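Side-chain contacts in salmonella typhimurium DB7155 bacteriophage DET7 tailspike (Bacteriophage, PDB 2V5I), which serves as the phage's receptor-binding tailspike, binding and probably hydrolysing the O-antigen polysaccharide on the surface of its Salmonella host: residues D307-V310 / S311-P314; I412-P415 / N416-I419; V132-W135 / V136-G140; D382-Q385 / I386-I389; R459-K462 / L463-L467. All coordinates share one frame; numbering follows the deposited sequence. Where two conformers were deposited one is given.

Interaction 1: D307-V310 / S311-P314; sequences DLPV and SEYP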
loop_
_atom_site.group_PDB
_atom_site.type_symbol
_atom_site.label_atom_id
_atom_site.label_comp_id
_atom_site.label_asym_id
_atom_site.label_seq_id
_atom_site.Cartn_x
_atom_site.Cartn_y
_atom_site.Cartn_z
ATOM N N ASP A 307 8.257 32.431 -12.193
ATOM C CA ASP A 307 8.663 31.177 -11.534
ATOM C C ASP A 307 10.190 31.142 -11.343
ATOM O O ASP A 307 10.896 32.153 -11.584
ATOM C CB ASP A 307 8.144 29.975 -12.320
ATOM C CG ASP A 307 7.704 28.800 -11.410
ATOM O OD1 ASP A 307 8.519 28.422 -10.556
ATOM O OD2 ASP A 307 6.602 28.216 -11.595
ATOM N N LEU A 308 10.719 30.011 -10.913
ATOM C CA LEU A 308 12.183 29.893 -10.728
ATOM C C LEU A 308 12.886 29.942 -12.084
ATOM O O LEU A 308 12.465 29.272 -13.042
ATOM C CB LEU A 308 12.542 28.609 -10.002
ATOM C CG LEU A 308 11.855 28.429 -8.646
ATOM C CD1 LEU A 308 12.092 27.051 -8.050
ATOM C CD2 LEU A 308 12.270 29.466 -7.663
ATOM N N PRO A 309 14.014 30.675 -12.152
ATOM C CA PRO A 309 14.711 30.804 -13.426
ATOM C C PRO A 309 15.410 29.528 -13.920
ATOM O O PRO A 309 15.809 28.660 -13.142
ATOM C CB PRO A 309 15.702 31.967 -13.145
ATOM C CG PRO A 309 16.023 31.821 -11.751
ATOM C CD PRO A 309 14.701 31.435 -11.087
ATOM N N VAL A 310 15.613 29.439 -15.235
ATOM C CA VAL A 310 16.323 28.298 -15.849
ATOM C C VAL A 310 17.801 28.261 -15.402
ATOM O O VAL A 310 18.375 27.191 -15.288
ATOM C CB VAL A 310 16.194 28.208 -17.392
ATOM C CG1 VAL A 310 14.772 27.826 -17.779
ATOM C CG2 VAL A 310 16.634 29.490 -18.079
ATOM N N SER A 311 18.360 29.414 -15.049
ATOM C CA SER A 311 19.730 29.436 -14.537
ATOM C C SER A 311 19.867 28.694 -13.226
ATOM O O SER A 311 20.943 28.166 -12.931
ATOM C CB SER A 311 20.216 30.878 -14.355
ATOM O OG SER A 311 19.321 31.613 -13.554
ATOM N N GLU A 312 18.799 28.658 -12.432
ATOM C CA GLU A 312 18.782 27.932 -11.168
ATOM C C GLU A 312 18.384 26.458 -11.353
ATOM O O GLU A 312 18.986 25.559 -10.742
ATOM C CB GLU A 312 17.810 28.587 -10.208
ATOM C CG GLU A 312 17.808 27.971 -8.837
ATOM C CD GLU A 312 16.965 28.753 -7.848
ATOM O OE1 GLU A 312 16.355 29.770 -8.258
ATOM O OE2 GLU A 312 16.934 28.351 -6.658
ATOM N N TYR A 313 17.341 26.212 -12.161
ATOM C CA TYR A 313 16.885 24.842 -12.452
ATOM C C TYR A 313 16.617 24.753 -13.940
ATOM O O TYR A 313 15.656 25.382 -14.425
ATOM C CB TYR A 313 15.577 24.511 -11.734
ATOM C CG TYR A 313 15.756 24.397 -10.240
ATOM C CD1 TYR A 313 16.359 23.269 -9.684
ATOM C CD2 TYR A 313 15.417 25.433 -9.424
ATOM C CE1 TYR A 313 16.540 23.173 -8.319
ATOM C CE2 TYR A 313 15.640 25.369 -8.051
ATOM C CZ TYR A 313 16.198 24.232 -7.519
ATOM O OH TYR A 313 16.387 24.165 -6.157
ATOM N N PRO A 314 17.382 23.924 -14.678
ATOM C CA PRO A 314 17.064 23.651 -16.075
ATOM C C PRO A 314 15.652 23.082 -16.293
ATOM O O PRO A 314 15.006 22.580 -15.349
ATOM C CB PRO A 314 18.094 22.602 -16.494
ATOM C CG PRO A 314 19.200 22.735 -15.507
ATOM C CD PRO A 314 18.582 23.190 -14.249
#
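Pro309 and Tyr313 mark the two ends of a single helix-like turn, too short to count as a regular helix, in the long loop that joins strand 290-291 to strand 323-330 of this beta-helix protein. Pro309 O takes both bonds that close the turn. Tyr313 N reaches it at 3.0 Å in the carbonyl plane, with a nearly straight N-H...O angle of 171°, whereas Glu312 N approaches the same Pro309 O at 3.1 Å from above that plane and is more bent. Proline suits this start: it has no N-H to give, while its carbonyl accepts two. Val310 CA adds a CA-H...O contact to Tyr313 O at 3.3 Å.

The side chains cover the turn lightly. Leu308 and Tyr313 run alongside one another in the same direction, and Leu308 CD1 meets the tyrosine ring at CE2, 3.9 Å away. Glu312 CG is anti to its backbone N (chi1 -175°), and the extended chain beyond it carries OE1 back to Pro309 CD, 3.7 Å apart. Ser311 OG rests against Pro309 CB at 3.7 Å on the exposed outside.

Before the turn, Asp307 OD1 accepts from Leu308 N and from Tyr273, while OD2 bonds Thr269 OG1 at the end of strand 268-269. Arg304 holds the carbonyls of Leu308 and Tyr313, tying the loop to itself between the two strands.

Interaction 2: I412-P415 / N416-I419; sequences ISAP and NSTI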
loop_
_atom_site.group_PDB
_atom_site.type_symbol
_atom_site.label_atom_id
_atom_site.label_comp_id
_atom_site.label_asym_id
_atom_site.label_seq_id
_atom_site.Cartn_x
_atom_site.Cartn_y
_atom_site.Cartn_z
ATOM N N ILE A 412 12.188 -1.662 -19.520
ATOM C CA ILE A 412 12.748 -0.574 -18.743
ATOM C C ILE A 412 13.837 0.130 -19.545
ATOM O O ILE A 412 14.735 -0.521 -20.054
ATOM C CB ILE A 412 13.419 -1.093 -17.437
ATOM C CG1 ILE A 412 12.349 -1.628 -16.508
ATOM C CG2 ILE A 412 14.204 0.052 -16.713
ATOM C CD1 ILE A 412 12.884 -2.465 -15.356
ATOM N N SER A 413 13.748 1.456 -19.589
ATOM C CA SER A 413 14.804 2.324 -20.106
ATOM C C SER A 413 15.086 3.405 -19.066
ATOM O O SER A 413 14.373 4.422 -18.945
ATOM C CB SER A 413 14.320 2.943 -21.398
ATOM O OG SER A 413 15.242 3.906 -21.902
ATOM N N ALA A 414 16.132 3.142 -18.286
ATOM C CA ALA A 414 16.559 3.993 -17.178
ATOM C C ALA A 414 18.074 4.042 -17.112
ATOM O O ALA A 414 18.705 3.615 -16.152
ATOM C CB ALA A 414 15.960 3.491 -15.859
ATOM N N PRO A 415 18.681 4.570 -18.182
ATOM C CA PRO A 415 20.122 4.451 -18.365
ATOM C C PRO A 415 21.013 5.152 -17.363
ATOM O O PRO A 415 22.202 4.813 -17.285
ATOM C CB PRO A 415 20.334 5.014 -19.771
ATOM C CG PRO A 415 19.142 5.846 -20.080
ATOM C CD PRO A 415 18.005 5.308 -19.272
ATOM N N ASN A 416 20.481 6.105 -16.596
ATOM C CA ASN A 416 21.254 6.798 -15.594
ATOM C C ASN A 416 20.822 6.439 -14.153
ATOM O O ASN A 416 21.285 7.095 -13.194
ATOM C CB ASN A 416 21.094 8.284 -15.824
ATOM C CG ASN A 416 21.631 8.729 -17.179
ATOM O OD1 ASN A 416 22.778 8.428 -17.526
ATOM N ND2 ASN A 416 20.811 9.478 -17.942
ATOM N N SER A 417 19.994 5.399 -14.007
ATOM C CA SER A 417 19.434 5.040 -12.715
ATOM C C SER A 417 20.047 3.746 -12.167
ATOM O O SER A 417 20.513 2.912 -12.945
ATOM C CB SER A 417 17.936 4.862 -12.853
ATOM O OG SER A 417 17.328 6.120 -13.192
ATOM N N THR A 418 19.923 3.567 -10.857
ATOM C CA THR A 418 20.238 2.318 -10.206
ATOM C C THR A 418 18.937 1.689 -9.734
ATOM O O THR A 418 18.132 2.365 -9.096
ATOM C CB THR A 418 21.171 2.550 -9.040
ATOM O OG1 THR A 418 22.446 3.005 -9.575
ATOM C CG2 THR A 418 21.371 1.261 -8.242
ATOM N N ILE A 419 18.773 0.392 -10.023
ATOM C CA ILE A 419 17.569 -0.346 -9.707
ATOM C C ILE A 419 17.925 -1.557 -8.868
ATOM O O ILE A 419 18.910 -2.235 -9.134
ATOM C CB ILE A 419 16.817 -0.770 -10.998
ATOM C CG1 ILE A 419 16.463 0.515 -11.798
ATOM C CG2 ILE A 419 15.610 -1.655 -10.607
ATOM C CD1 ILE A 419 15.597 0.281 -12.928
#
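Ile412, the first residue of the strand, faces Ile419 across a corner of the parallel beta-helix. Its CG2 branch, anti to the backbone N (chi1 -68° for the CG1 branch), meets Ile419 CD1 at 4.0 Å, and the two side chains pass one another head to tail. A long branched residue on each side can span the angle between strands 412-414 and 417-419, whose segment axes make 133°.

Two residues on, Ala414 stands where the strand gives way to the bend. Its CB lies 3.8 Å from Ser417 CB and 4.4 Å from Ile419 CD1, an inner corner where a lone methyl group suffices. Ala414 also opens a type I beta turn: its O accepts from Ser417 N at 3.1 Å with an angle of 162° at the hydrogen, the donor standing above the carbonyl plane.

Pro415 takes the second place of that turn. Its ring restrains phi near the value the turn needs (-65°), and its missing N-H costs nothing here. Asn416 follows on the exposed outside and sends ND2 to Ile389 O, on the neighbouring coil.

Asn416 thus links two successive coils on the outer side, and buried Ser417 OG adds weak bonds to Gly390 O and Cys392 N of the preceding coil. One backbone bond closes the turn, while hydrocarbon from Ile412, Ala414 and Ile419 fills its inner side, joined by Val433, Ile386 and Val394.

Interaction 3: V132-W135 / V136-G140; sequences VNDW and VKFPG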
loop_
_atom_site.group_PDB
_atom_site.type_symbol
_atom_site.label_atom_id
_atom_site.label_comp_id
_atom_site.label_asym_id
_atom_site.label_seq_id
_atom_site.Cartn_x
_atom_site.Cartn_y
_atom_site.Cartn_z
ATOM N N VAL A 132 -8.267 20.095 -29.980
ATOM C CA VAL A 132 -6.909 20.100 -30.559
ATOM C C VAL A 132 -6.093 18.879 -30.122
ATOM O O VAL A 132 -5.372 18.299 -30.920
ATOM C CB VAL A 132 -6.186 21.413 -30.294
ATOM C CG1 VAL A 132 -6.934 22.570 -31.023
ATOM C CG2 VAL A 132 -6.069 21.724 -28.851
ATOM N N ASN A 133 -6.276 18.424 -28.869
ATOM C CA ASN A 133 -5.545 17.236 -28.441
ATOM C C ASN A 133 -5.925 15.985 -29.204
ATOM O O ASN A 133 -5.137 15.065 -29.372
ATOM C CB ASN A 133 -5.730 16.987 -26.928
ATOM C CG ASN A 133 -5.070 18.031 -26.069
ATOM O OD1 ASN A 133 -4.077 18.672 -26.452
ATOM N ND2 ASN A 133 -5.615 18.205 -24.862
ATOM N N ASP A 134 -7.182 15.913 -29.667
ATOM C CA ASP A 134 -7.676 14.720 -30.345
ATOM C C ASP A 134 -7.093 14.656 -31.778
ATOM O O ASP A 134 -7.016 13.593 -32.347
ATOM C CB ASP A 134 -9.174 14.724 -30.356
ATOM C CG ASP A 134 -9.726 14.635 -28.954
ATOM O OD1 ASP A 134 -9.425 13.587 -28.330
ATOM O OD2 ASP A 134 -10.290 15.647 -28.485
ATOM N N TRP A 135 -6.756 15.817 -32.325
ATOM C CA TRP A 135 -6.138 15.859 -33.662
ATOM C C TRP A 135 -4.783 15.164 -33.636
ATOM O O TRP A 135 -4.378 14.566 -34.637
ATOM C CB TRP A 135 -5.969 17.284 -34.163
ATOM C CG TRP A 135 -7.153 18.197 -34.029
ATOM C CD1 TRP A 135 -7.115 19.542 -34.037
ATOM C CD2 TRP A 135 -8.551 17.843 -33.878
ATOM N NE1 TRP A 135 -8.359 20.064 -33.892
ATOM C CE2 TRP A 135 -9.266 19.045 -33.797
ATOM C CE3 TRP A 135 -9.245 16.643 -33.819
ATOM C CZ2 TRP A 135 -10.653 19.082 -33.616
ATOM C CZ3 TRP A 135 -10.615 16.677 -33.632
ATOM C CH2 TRP A 135 -11.288 17.875 -33.535
ATOM N N VAL A 136 -4.088 15.216 -32.489
ATOM C CA VAL A 136 -2.806 14.523 -32.305
ATOM C C VAL A 136 -2.990 13.065 -31.884
ATOM O O VAL A 136 -2.356 12.135 -32.379
ATOM C CB VAL A 136 -1.979 15.262 -31.201
ATOM C CG1 VAL A 136 -0.734 14.495 -30.825
ATOM C CG2 VAL A 136 -1.610 16.650 -31.607
ATOM N N LYS A 137 -3.942 12.830 -30.971
ATOM C CA LYS A 137 -4.217 11.500 -30.497
ATOM C C LYS A 137 -4.768 10.558 -31.553
ATOM O O LYS A 137 -4.469 9.360 -31.557
ATOM C CB LYS A 137 -5.156 11.611 -29.269
ATOM C CG LYS A 137 -5.449 10.378 -28.523
ATOM C CD LYS A 137 -4.269 9.741 -27.806
ATOM C CE LYS A 137 -3.556 10.586 -26.768
ATOM N NZ LYS A 137 -2.710 9.713 -25.855
ATOM N N PHE A 138 -5.589 11.083 -32.485
ATOM C CA PHE A 138 -6.226 10.280 -33.516
ATOM C C PHE A 138 -5.879 10.954 -34.869
ATOM O O PHE A 138 -6.665 11.742 -35.421
ATOM C CB PHE A 138 -7.752 10.216 -33.319
ATOM C CG PHE A 138 -8.181 9.744 -31.930
ATOM C CD1 PHE A 138 -8.041 8.422 -31.542
ATOM C CD2 PHE A 138 -8.708 10.645 -31.029
ATOM C CE1 PHE A 138 -8.434 7.983 -30.258
ATOM C CE2 PHE A 138 -9.105 10.201 -29.738
ATOM C CZ PHE A 138 -8.966 8.877 -29.378
ATOM N N PRO A 139 -4.646 10.748 -35.352
ATOM C CA PRO A 139 -4.282 11.453 -36.594
ATOM C C PRO A 139 -5.213 11.136 -37.753
ATOM O O PRO A 139 -5.486 9.971 -38.060
ATOM C CB PRO A 139 -2.873 10.952 -36.903
ATOM C CG PRO A 139 -2.394 10.264 -35.668
ATOM C CD PRO A 139 -3.530 9.986 -34.773
ATOM N N GLY A 140 -5.676 12.213 -38.386
ATOM C CA GLY A 140 -6.645 12.187 -39.472
ATOM C C GLY A 140 -8.033 12.648 -39.054
ATOM O O GLY A 140 -8.897 12.903 -39.906
HETATM O O HOH W 1 -5.946 14.805 -36.981
#
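Asp134 and Phe138, four residues apart, meet through backbone and side chain where helix 132-137 ends. Among the backbone bonds, Phe138 N gives to Asp134 O at 2.9 Å and Lys137 N to Asn133 O at 3.0 Å, the i to i+4 pattern of an alpha helix. Val136 N adds a weak bond to Asn133 O. Phe138 is the first residue to leave helical angles, and the chain then turns off through Pro139.

A water continues the polar pattern past the end, giving to Trp135 O at 2.8 Å and accepting from Gly140 N at 3.0 Å. Gly140 has a positive phi of 106°, at which a side chain would press on the preceding carbonyl oxygen.

In the packing, the Asp134 carboxylate is nearly coplanar with the Phe138 ring, 12° apart, and OD1 comes to its rim at CE2, 3.7 Å away, not over a face. The first methylenes of Lys137 cover part of one ring face, CG lying 3.8 Å above the plane toward the rim.

The carboxylate oxygens have other partners: OD1 reaches out to Tyr128 OH, OD2 stays local at Gly131 N. Lys137 NZ turns outward to Val286 O and the Trp287 ring, leaving hydrocarbon for Phe138.

Interaction 4: D382-Q385 / I386-I389; sequences DSDQ and IIII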
loop_
_atom_site.group_PDB
_atom_site.type_symbol
_atom_site.label_atom_id
_atom_site.label_comp_id
_atom_site.label_asym_id
_atom_site.label_seq_id
_atom_site.Cartn_x
_atom_site.Cartn_y
_atom_site.Cartn_z
ATOM N N ASP A 382 5.510 2.487 -30.425
ATOM C CA ASP A 382 6.956 2.533 -30.410
ATOM C C ASP A 382 7.451 3.287 -29.163
ATOM O O ASP A 382 7.894 4.450 -29.228
ATOM C CB ASP A 382 7.464 3.169 -31.710
ATOM C CG ASP A 382 8.951 2.974 -31.899
ATOM O OD1 ASP A 382 9.522 2.036 -31.289
ATOM O OD2 ASP A 382 9.538 3.765 -32.661
ATOM N N SER A 383 7.354 2.620 -28.010
ATOM C CA SER A 383 7.650 3.238 -26.718
ATOM C C SER A 383 8.151 2.161 -25.760
ATOM O O SER A 383 7.826 0.989 -25.902
ATOM C CB SER A 383 6.389 3.867 -26.106
ATOM O OG SER A 383 6.666 4.460 -24.843
ATOM N N ASP A 384 8.971 2.568 -24.812
ATOM C CA ASP A 384 9.323 1.698 -23.734
ATOM C C ASP A 384 8.217 1.717 -22.686
ATOM O O ASP A 384 7.495 2.698 -22.592
ATOM C CB ASP A 384 10.629 2.150 -23.121
ATOM C CG ASP A 384 11.739 2.295 -24.180
ATOM O OD1 ASP A 384 11.861 1.409 -25.043
ATOM O OD2 ASP A 384 12.445 3.322 -24.169
ATOM N N GLN A 385 8.133 0.682 -21.862
ATOM C CA GLN A 385 7.072 0.601 -20.844
ATOM C C GLN A 385 7.334 1.509 -19.663
ATOM O O GLN A 385 6.383 2.099 -19.100
ATOM C CB GLN A 385 6.871 -0.829 -20.407
ATOM C CG GLN A 385 6.306 -1.738 -21.531
ATOM C CD GLN A 385 6.494 -3.217 -21.288
ATOM O OE1 GLN A 385 6.306 -3.724 -20.186
ATOM N NE2 GLN A 385 6.845 -3.926 -22.341
ATOM N N ILE A 386 8.587 1.520 -19.183
ATOM C CA ILE A 386 8.972 2.251 -18.006
ATOM C C ILE A 386 10.194 3.088 -18.432
ATOM O O ILE A 386 11.219 2.523 -18.798
ATOM C CB ILE A 386 9.354 1.263 -16.872
ATOM C CG1 ILE A 386 8.167 0.357 -16.480
ATOM C CG2 ILE A 386 9.919 1.989 -15.688
ATOM C CD1 ILE A 386 8.618 -0.956 -15.777
ATOM N N ILE A 387 10.100 4.411 -18.360
ATOM C CA ILE A 387 11.150 5.328 -18.816
ATOM C C ILE A 387 11.499 6.266 -17.670
ATOM O O ILE A 387 10.606 6.858 -17.062
ATOM C CB ILE A 387 10.622 6.167 -19.971
ATOM C CG1 ILE A 387 10.299 5.262 -21.164
ATOM C CG2 ILE A 387 11.626 7.294 -20.320
ATOM C CD1 ILE A 387 9.096 5.756 -22.008
ATOM N N ILE A 388 12.786 6.326 -17.318
ATOM C CA ILE A 388 13.311 7.298 -16.385
ATOM C C ILE A 388 14.487 7.939 -17.096
ATOM O O ILE A 388 15.385 7.250 -17.539
ATOM C CB ILE A 388 13.780 6.675 -15.044
ATOM C CG1 ILE A 388 12.634 5.891 -14.381
ATOM C CG2 ILE A 388 14.318 7.756 -14.118
ATOM C CD1 ILE A 388 13.055 5.146 -13.126
ATOM N N ILE A 389 14.523 9.272 -17.156
ATOM C CA ILE A 389 15.551 9.967 -17.951
ATOM C C ILE A 389 16.827 10.247 -17.181
ATOM O O ILE A 389 17.915 9.979 -17.683
ATOM C CB ILE A 389 15.008 11.315 -18.467
ATOM C CG1 ILE A 389 13.799 11.088 -19.352
ATOM C CG2 ILE A 389 16.109 12.106 -19.188
ATOM C CD1 ILE A 389 14.048 10.259 -20.621
#
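Ile387 reaches back to Asp384 because its CG1 stands beside the backbone N (chi1 -64°) and its second torsion, 147°, is pulled well short of fully extended. This lays the CG1-CD1 arm over the residues just before the strand. The aspartate's own chi1 of -53° puts its carboxylate on the far side from its carbonyl carbon, which leaves CB to receive the arm: Asp384 CB lies 3.7 Å from Ile387 CG1, the two side chains crossing at about a right angle. Ile387 CD1 continues to Asp384 O, 3.5 Å away, and ends 4.0 Å from Ser383 OG.

No hydrogen bond joins the two segments, so what meets here is hydrocarbon against backbone and the nonpolar root of a polar residue. Isoleucine suits the place, since it is beta-branched for the strand and long enough to cover the bend. The polar ends look elsewhere. Asp384 OD1 accepts from Leu410 N, and Gln385 NE2 gives to Gln405 OE1.

The contact lies where a loop after strand 371-374 enters strand 386-388, one strand of a coil of the parallel beta-helix, between strands 357-364 and 412-414. Ile386 and Ile388 point to the opposite side from Ile387, packing on Ile397 and Val394 of strand 393-398 inside the coil.

Interaction 5: R459-K462 / L463-L467; sequences RINK and LSATL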
loop_
_atom_site.group_PDB
_atom_site.type_symbol
_atom_site.label_atom_id
_atom_site.label_comp_id
_atom_site.label_asym_id
_atom_site.label_seq_id
_atom_site.Cartn_x
_atom_site.Cartn_y
_atom_site.Cartn_z
ATOM N N ARG A 459 24.795 -13.199 -16.811
ATOM C CA ARG A 459 24.727 -12.505 -18.095
ATOM C C ARG A 459 25.415 -11.140 -17.989
ATOM O O ARG A 459 25.238 -10.394 -17.044
ATOM C CB ARG A 459 23.281 -12.335 -18.561
ATOM C CG ARG A 459 23.180 -11.839 -19.973
ATOM C CD ARG A 459 21.741 -11.779 -20.540
ATOM N NE ARG A 459 21.181 -13.109 -20.642
ATOM C CZ ARG A 459 20.060 -13.381 -21.315
ATOM N NH1 ARG A 459 19.418 -12.432 -21.934
ATOM N NH2 ARG A 459 19.585 -14.618 -21.340
ATOM N N ILE A 460 26.231 -10.835 -18.990
ATOM C CA ILE A 460 26.953 -9.577 -19.043
ATOM C C ILE A 460 26.355 -8.783 -20.197
ATOM O O ILE A 460 26.621 -9.092 -21.371
ATOM C CB ILE A 460 28.480 -9.805 -19.338
ATOM C CG1 ILE A 460 29.085 -10.768 -18.318
ATOM C CG2 ILE A 460 29.214 -8.466 -19.293
ATOM C CD1 ILE A 460 30.493 -11.263 -18.602
ATOM N N ASN A 461 25.560 -7.759 -19.896
ATOM C CA ASN A 461 24.801 -7.069 -20.944
ATOM C C ASN A 461 25.677 -6.512 -22.074
ATOM O O ASN A 461 25.271 -6.574 -23.240
ATOM C CB ASN A 461 23.936 -5.966 -20.306
ATOM C CG ASN A 461 23.090 -5.249 -21.321
ATOM O OD1 ASN A 461 23.498 -4.179 -21.766
ATOM N ND2 ASN A 461 21.958 -5.830 -21.726
ATOM N N LYS A 462 26.824 -5.964 -21.688
ATOM C CA LYS A 462 27.791 -5.387 -22.678
ATOM C C LYS A 462 28.236 -6.438 -23.672
ATOM O O LYS A 462 28.450 -6.146 -24.867
ATOM C CB LYS A 462 28.998 -4.833 -21.940
ATOM C CG LYS A 462 30.142 -4.305 -22.845
ATOM C CD LYS A 462 31.218 -3.714 -21.952
ATOM C CE LYS A 462 32.469 -3.381 -22.783
ATOM N NZ LYS A 462 33.480 -2.622 -21.992
ATOM N N LEU A 463 28.448 -7.656 -23.202
ATOM C CA LEU A 463 28.966 -8.742 -24.035
ATOM C C LEU A 463 27.865 -9.189 -24.992
ATOM O O LEU A 463 28.080 -9.332 -26.192
ATOM C CB LEU A 463 29.435 -9.922 -23.186
ATOM C CG LEU A 463 29.737 -11.230 -23.924
ATOM C CD1 LEU A 463 30.900 -10.975 -24.966
ATOM C CD2 LEU A 463 30.129 -12.366 -23.005
ATOM N N SER A 464 26.690 -9.413 -24.423
ATOM C CA SER A 464 25.526 -9.838 -25.182
ATOM C C SER A 464 24.283 -9.599 -24.379
ATOM O O SER A 464 24.191 -10.063 -23.247
ATOM C CB SER A 464 25.558 -11.339 -25.454
ATOM O OG SER A 464 24.361 -11.724 -26.162
ATOM N N ALA A 465 23.303 -8.925 -24.972
ATOM C CA ALA A 465 22.024 -8.726 -24.253
ATOM C C ALA A 465 21.191 -9.974 -24.159
ATOM O O ALA A 465 20.371 -10.059 -23.243
ATOM C CB ALA A 465 21.214 -7.597 -24.854
ATOM N N THR A 466 21.382 -10.900 -25.091
ATOM C CA THR A 466 20.504 -12.039 -25.273
ATOM C C THR A 466 21.059 -13.399 -24.856
ATOM O O THR A 466 20.269 -14.309 -24.719
ATOM C CB THR A 466 20.079 -12.154 -26.727
ATOM O OG1 THR A 466 21.253 -12.211 -27.544
ATOM C CG2 THR A 466 19.290 -10.937 -27.122
ATOM N N LEU A 467 22.373 -13.531 -24.590
ATOM C CA LEU A 467 22.970 -14.827 -24.298
ATOM C C LEU A 467 23.575 -14.813 -22.900
ATOM O O LEU A 467 24.269 -13.866 -22.574
ATOM C CB LEU A 467 24.093 -15.116 -25.293
ATOM C CG LEU A 467 23.656 -15.211 -26.760
ATOM C CD1 LEU A 467 24.921 -15.279 -27.611
ATOM C CD2 LEU A 467 22.728 -16.338 -27.074
HETATM O O HOH W 2 26.277 -12.038 -21.698
HETATM O O HOH W 3 20.757 -8.336 -20.849
#
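Arg459 lays its guanidinium under the turn formed by Ala465, Thr466 and Leu467. Over one face stand Thr466 O, 3.1 Å above the plane toward the rim, and Leu467 N, over the centre; at the edge, NH1 gives to Ala465 O at 2.9 Å through a bent bond of 137°. NE forms a salt bridge with Asp468 OD1, so carbonyl and carboxylate together fix the rotation of the group. A bend at chi3 (-65°) turns the otherwise extended chain beneath the loop, and Arg459 CG passes Leu467 O at 3.5 Å.

The loop links strands 453-460 and 470-476, antiparallel neighbours beyond the beta-helix. It starts with a tight turn in which Ile460 O accepts from Ser464 N, nearly straight at 174° and 3.1 Å, with a weak second bond from Leu463 N. An ST turn follows, Ser464 OG accepting from Thr466 N at 3.3 Å; serine suits this place because its short hydroxyl can reach the backbone two residues on.

One water joins Asn461 ND2 to Ala465 O, and Ile460 CB and Leu463 CB touch at 4.0 Å. Lys462 NZ makes a salt bridge to Asp452 of the second subunit, a strand of which pairs in parallel with Arg459 and Ile460.

Interactions 2 and 4 belong to the same wall of the beta-helix: strands 386-388 and 412-414 are neighbours, and the contacts touch, Ser413 N meeting Ile386 O. Interaction 2 is the most buried, a hydrogen-bonded turn with an aliphatic inside; interaction 4, at the strand's entrance, is partly buried and alone has no hydrogen bond across its segments. Interaction 1 is a surface loop turn, while interaction 3, partly buried, ends a short helix between strands 121-122 and 156-161, their centres about 32 Å apart. Interaction 5 alone meets another subunit and relies on a buried arginine, about 16 Å from interaction 2 between centres, where the chain has left the coils.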